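Local coordinates for tetratricopeptide repeat protein (Parabacteroides merdae ATCC 43184, PDB 4R7S) that is of unknown function but, as a tetratricopeptide repeat protein built of packed helix pairs, probably serves as a scaffold that binds other proteins or peptides, at residues L44-T49 with S63-A67; L20-E24 with I50-K56. All coordinates share one frame; numbering follows the deposited sequence.

Contact 1: L44-T49 with S63-A67; sequences LTNLGT and SYTSA. With EDO (1,2-ethanediol), chain H.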
loop_
_atom_site.group_PDB
_atom_site.type_symbol
_atom_site.label_atom_id
_atom_site.label_comp_id
_atom_site.label_asym_id
_atom_site.label_seq_id
_atom_site.Cartn_x
_atom_site.Cartn_y
_atom_site.Cartn_z
ATOM N N LEU A 44 7.289 18.636 -12.399
ATOM C CA LEU A 44 5.917 18.324 -12.000
ATOM C C LEU A 44 5.850 16.958 -11.312
ATOM O O LEU A 44 5.075 16.809 -10.374
ATOM C CB LEU A 44 4.942 18.396 -13.180
ATOM C CG LEU A 44 4.609 19.826 -13.614
ATOM C CD1 LEU A 44 4.310 19.921 -15.100
ATOM C CD2 LEU A 44 3.522 20.443 -12.764
ATOM N N THR A 45 6.716 16.004 -11.699
ATOM C CA THR A 45 6.750 14.669 -11.086
ATOM C C THR A 45 7.209 14.805 -9.633
ATOM O O THR A 45 6.492 14.327 -8.747
ATOM C CB THR A 45 7.595 13.666 -11.899
ATOM O OG1 THR A 45 7.231 13.736 -13.277
ATOM C CG2 THR A 45 7.385 12.251 -11.453
ATOM N N ASN A 46 8.367 15.494 -9.398
ATOM C CA ASN A 46 8.947 15.787 -8.075
ATOM C C ASN A 46 7.938 16.520 -7.199
ATOM O O ASN A 46 7.715 16.112 -6.062
ATOM C CB ASN A 46 10.219 16.648 -8.197
ATOM C CG ASN A 46 11.391 16.043 -8.939
ATOM O OD1 ASN A 46 11.643 14.824 -8.897
ATOM N ND2 ASN A 46 12.181 16.924 -9.574
ATOM N N LEU A 47 7.293 17.563 -7.750
ATOM C CA LEU A 47 6.265 18.366 -7.076
ATOM C C LEU A 47 5.125 17.451 -6.607
ATOM O O LEU A 47 4.764 17.497 -5.434
ATOM C CB LEU A 47 5.749 19.498 -7.990
ATOM C CG LEU A 47 4.658 20.420 -7.433
ATOM C CD1 LEU A 47 5.172 21.307 -6.302
ATOM C CD2 LEU A 47 4.088 21.313 -8.528
ATOM N N GLY A 48 4.639 16.586 -7.495
ATOM C CA GLY A 48 3.594 15.627 -7.168
ATOM C C GLY A 48 3.944 14.790 -5.952
ATOM O O GLY A 48 3.128 14.680 -5.037
ATOM N N THR A 49 5.180 14.237 -5.914
ATOM C CA THR A 49 5.659 13.410 -4.809
ATOM C C THR A 49 5.810 14.231 -3.518
ATOM O O THR A 49 5.396 13.749 -2.454
ATOM C CB THR A 49 6.947 12.695 -5.181
ATOM O OG1 THR A 49 6.838 12.229 -6.521
ATOM C CG2 THR A 49 7.186 11.496 -4.314
ATOM N N SER A 63 -0.605 17.557 -10.260
ATOM C CA SER A 63 0.800 17.634 -10.667
ATOM C C SER A 63 1.194 16.407 -11.527
ATOM O O SER A 63 1.748 16.582 -12.616
ATOM C CB SER A 63 1.712 17.776 -9.452
ATOM O OG SER A 63 1.556 19.056 -8.860
ATOM N N TYR A 64 0.856 15.192 -11.069
ATOM C CA TYR A 64 1.116 13.953 -11.806
ATOM C C TYR A 64 0.354 13.930 -13.139
ATOM O O TYR A 64 0.925 13.512 -14.152
ATOM C CB TYR A 64 0.749 12.708 -10.973
ATOM C CG TYR A 64 1.676 12.391 -9.813
ATOM C CD1 TYR A 64 3.045 12.629 -9.900
ATOM C CD2 TYR A 64 1.199 11.751 -8.673
ATOM C CE1 TYR A 64 3.903 12.305 -8.851
ATOM C CE2 TYR A 64 2.041 11.444 -7.609
ATOM C CZ TYR A 64 3.391 11.719 -7.704
ATOM O OH TYR A 64 4.208 11.365 -6.667
ATOM N N THR A 65 -0.907 14.393 -13.147
ATOM C CA THR A 65 -1.720 14.456 -14.356
ATOM C C THR A 65 -1.046 15.384 -15.393
ATOM O O THR A 65 -0.986 15.030 -16.581
ATOM C CB THR A 65 -3.162 14.875 -14.022
ATOM O OG1 THR A 65 -3.763 13.809 -13.279
ATOM C CG2 THR A 65 -3.998 15.145 -15.262
ATOM N N SER A 66 -0.494 16.522 -14.923
ATOM C CA SER A 66 0.197 17.501 -15.755
ATOM C C SER A 66 1.472 16.927 -16.311
ATOM O O SER A 66 1.719 17.072 -17.499
ATOM C CB SER A 66 0.503 18.763 -14.957
ATOM O OG SER A 66 -0.691 19.378 -14.502
ATOM N N ALA A 67 2.283 16.267 -15.462
ATOM C CA ALA A 67 3.543 15.611 -15.841
ATOM C C ALA A 67 3.306 14.544 -16.919
ATOM O O ALA A 67 4.087 14.422 -17.846
ATOM C CB ALA A 67 4.186 14.969 -14.609
HETATM C C1 EDO H . 9.794 9.410 -6.113
HETATM O O1 EDO H . 8.979 8.378 -5.546
HETATM C C2 EDO H . 9.164 9.968 -7.425
HETATM O O2 EDO H . 9.214 11.394 -7.432
#
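Tyr64 lays its ring against Gly48 across this antiparallel helix pair, and it illustrates how an aromatic side chain can lie flat against a backbone that carries no side chain. Helices 40-52 and 57-68 run at 162° to each other, with axes only 8.0 Å apart in these segments. From Tyr64 CB, which starts along the flank of its helix, chi1 of -72° sets CG beside the backbone N and swings the ring across to the partner helix. CD1 then passes near Gly48 CA and Thr45 O, and Tyr64 CE1 comes within 3.3 Å of Thr45 O. Gly48 CA lies over one face, 4.1 Å from the centroid of the Tyr64 ring, in a CH-pi contact. A CB at position 48 would fall about 2.5 Å from Tyr64 CE1, so any side chain there would clash with the ring as it stands. Farther out, CZ faces the Gly48-Thr49 peptide, and Tyr64 OH forms a 2.8 Å hydrogen bond with Thr49 OG1, which lies in the ring plane at its edge. The same Thr49 OG1 also hydrogen-bonds O2 of a bound ethanediol at 2.7 Å. A phenylalanine in place of Tyr64 would keep the CH-pi contact with Gly48 but would probably leave Thr49 OG1 without its mate on helix 57-68.

One turn earlier on helix 40-52, and one later on helix 57-68, Leu44 CB meets Ala67 CB at 3.8 Å, while Leu44 CD1 reaches Ser66 CB. Ser63 packs its CB against Gly48 CA and hydrogen-bonds Gln51 OE1 through OG. Helix 75-87 also touches Tyr64, through Asn80, Arg81 and Leu84. Close antiparallel packing through small residues is familiar from tetratricopeptide repeats; here a polar bond also ties the ring's hydroxyl to the partner helix.

Contact 2: L20-E24 with I50-K56; sequences LVSAE and IQRRQGK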
loop_
_atom_site.group_PDB
_atom_site.type_symbol
_atom_site.label_atom_id
_atom_site.label_comp_id
_atom_site.label_asym_id
_atom_site.label_seq_id
_atom_site.Cartn_x
_atom_site.Cartn_y
_atom_site.Cartn_z
ATOM N N LEU A 20 9.579 20.149 2.912
ATOM C CA LEU A 20 8.725 19.934 1.744
ATOM C C LEU A 20 7.932 21.188 1.324
ATOM O O LEU A 20 7.640 21.326 0.135
ATOM C CB LEU A 20 7.771 18.765 1.971
ATOM C CG LEU A 20 8.418 17.461 2.439
ATOM C CD1 LEU A 20 7.372 16.380 2.659
ATOM C CD2 LEU A 20 9.533 16.999 1.490
ATOM N N VAL A 21 7.616 22.100 2.272
ATOM C CA VAL A 21 6.840 23.320 2.003
ATOM C C VAL A 21 7.676 24.228 1.114
ATOM O O VAL A 21 7.196 24.691 0.072
ATOM C CB VAL A 21 6.380 24.024 3.328
ATOM C CG1 VAL A 21 5.843 25.444 3.082
ATOM C CG2 VAL A 21 5.343 23.175 4.067
ATOM N N SER A 22 8.945 24.432 1.505
ATOM C CA SER A 22 9.868 25.254 0.743
ATOM C C SER A 22 10.268 24.559 -0.569
ATOM O O SER A 22 10.311 25.228 -1.600
ATOM C CB SER A 22 11.097 25.581 1.575
ATOM O OG SER A 22 10.759 26.286 2.754
ATOM N N ALA A 23 10.509 23.240 -0.551
ATOM C CA ALA A 23 10.849 22.503 -1.774
ATOM C C ALA A 23 9.753 22.681 -2.847
ATOM O O ALA A 23 10.082 23.025 -3.984
ATOM C CB ALA A 23 11.073 21.029 -1.469
ATOM N N GLU A 24 8.456 22.574 -2.438
ATOM C CA GLU A 24 7.262 22.800 -3.265
ATOM C C GLU A 24 7.275 24.185 -3.919
ATOM O O GLU A 24 7.025 24.295 -5.130
ATOM C CB GLU A 24 5.994 22.652 -2.408
ATOM C CG GLU A 24 4.717 23.065 -3.116
ATOM C CD GLU A 24 3.456 22.435 -2.573
ATOM O OE1 GLU A 24 3.561 21.674 -1.584
ATOM O OE2 GLU A 24 2.365 22.691 -3.141
ATOM N N ILE A 50 6.377 15.461 -3.616
ATOM C CA ILE A 50 6.551 16.403 -2.499
ATOM C C ILE A 50 5.163 16.764 -1.901
ATOM O O ILE A 50 5.003 16.775 -0.675
ATOM C CB ILE A 50 7.325 17.656 -2.981
ATOM C CG1 ILE A 50 8.805 17.316 -3.224
ATOM C CG2 ILE A 50 7.170 18.837 -2.019
ATOM C CD1 ILE A 50 9.514 18.276 -4.095
ATOM N N GLN A 51 4.175 17.022 -2.781
ATOM C CA GLN A 51 2.799 17.337 -2.419
ATOM C C GLN A 51 2.121 16.140 -1.752
ATOM O O GLN A 51 1.412 16.326 -0.766
ATOM C CB GLN A 51 1.989 17.802 -3.641
ATOM C CG GLN A 51 2.418 19.179 -4.134
ATOM C CD GLN A 51 1.611 19.635 -5.321
ATOM O OE1 GLN A 51 1.323 18.870 -6.241
ATOM N NE2 GLN A 51 1.235 20.900 -5.332
ATOM N N ARG A 52 2.356 14.923 -2.271
ATOM C CA ARG A 52 1.790 13.685 -1.717
ATOM C C ARG A 52 2.345 13.422 -0.304
ATOM O O ARG A 52 1.580 13.063 0.586
ATOM C CB ARG A 52 2.083 12.485 -2.640
ATOM C CG ARG A 52 1.300 11.228 -2.274
ATOM C CD ARG A 52 1.871 9.988 -2.933
ATOM N NE ARG A 52 1.012 8.834 -2.669
ATOM C CZ ARG A 52 1.195 7.614 -3.158
ATOM N NH1 ARG A 52 2.220 7.358 -3.961
ATOM N NH2 ARG A 52 0.357 6.637 -2.846
ATOM N N ARG A 53 3.666 13.625 -0.103
ATOM C CA ARG A 53 4.333 13.431 1.183
ATOM C C ARG A 53 3.890 14.477 2.236
ATOM O O ARG A 53 4.256 14.352 3.402
ATOM C CB ARG A 53 5.847 13.459 1.010
ATOM C CG ARG A 53 6.435 12.179 0.418
ATOM C CD ARG A 53 7.917 12.328 0.167
ATOM N NE ARG A 53 8.651 12.634 1.395
ATOM C CZ ARG A 53 9.872 13.158 1.438
ATOM N NH1 ARG A 53 10.513 13.466 0.315
ATOM N NH2 ARG A 53 10.457 13.394 2.604
ATOM N N GLN A 54 3.091 15.477 1.825
ATOM C CA GLN A 54 2.517 16.505 2.689
ATOM C C GLN A 54 1.048 16.212 2.989
ATOM O O GLN A 54 0.437 16.901 3.823
ATOM C CB GLN A 54 2.627 17.876 2.034
ATOM C CG GLN A 54 3.927 18.596 2.332
ATOM C CD GLN A 54 3.960 19.893 1.564
ATOM O OE1 GLN A 54 3.504 20.947 2.035
ATOM N NE2 GLN A 54 4.413 19.821 0.327
ATOM N N GLY A 55 0.493 15.216 2.287
ATOM C CA GLY A 55 -0.902 14.827 2.403
ATOM C C GLY A 55 -1.814 15.608 1.483
ATOM O O GLY A 55 -3.033 15.416 1.513
ATOM N N LYS A 56 -1.236 16.506 0.651
ATOM C CA LYS A 56 -1.951 17.314 -0.347
ATOM C C LYS A 56 -2.209 16.400 -1.574
ATOM O O LYS A 56 -1.654 16.591 -2.666
ATOM C CB LYS A 56 -1.140 18.572 -0.705
ATOM C CG LYS A 56 -0.564 19.314 0.495
ATOM C CD LYS A 56 -0.552 20.822 0.273
ATOM C CE LYS A 56 0.805 21.399 -0.039
ATOM N NZ LYS A 56 0.718 22.767 -0.635
#
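Leu20 and Ile50 bring the two backbones together, their CA atoms 5.9 Å apart, where the first turn of helix 20-33 meets the C-terminal part of helix 40-52. That second segment then turns away through a Schellman motif at Gly55, whose phi of 88° suits glycine, and Lys56 takes the N-cap position of helix 57-68.

Glu24 illustrates how one carboxylate can gather a helix end. With CG anti to the backbone N (chi1 171°) and the chain extended, it crosses Gln51 at about a right angle and Gln54 obliquely, and meets Lys56 coming from the opposite direction. Gln54 NE2 meets Glu24 OE1 at 2.8 Å, nearly on the C-O axis of Glu24, though the bond is bent, with an N-H...O angle of 150°; it also donates to Ile50 O. Glu24 OE2 is gripped from opposite faces of its plane: by Gln51 NE2 at 3.0 Å, in a nearly straight bond, and by Lys56 NZ, which completes a salt bridge. Lys28 adds a second positive partner, so the negative charge is probably well stabilised.

Away from the carboxylate, Ile50 CG2 packs against Leu20 CB and Glu24 CB, and Leu20 CD2 lies over the Arg53 guanidinium, toward its rim.

Helix 2-16 borders the contact through Val15, which touches Ala23 and Ile50. Gln51, its OE1 held by Ser63, packs on Glu59 and Ala60 of helix 57-68, in the helix-on-helix stacking of a tetratricopeptide array.

How the contacts relate
Along the chain the first segment met is 20-24, at the start of helix 20-33; helix 40-52 supplies 44-49 and the start of 50-56, which runs on into the turn before helix 57-68, and that helix brings 63-67. Contact 2 closes a span of 25 residues and contact 1 one of 13. Because the segments alternate, the two closures cross rather than nest. Helix 40-52 thus serves both, packing against its predecessor in contact 2 and its successor in contact 1, with centres about 11 Å apart. They also touch directly: Leu47 packs on Glu24, and a side-chain polar bond joins them. Three successive helices are tied together in this way near the N-terminal end of the repeat array.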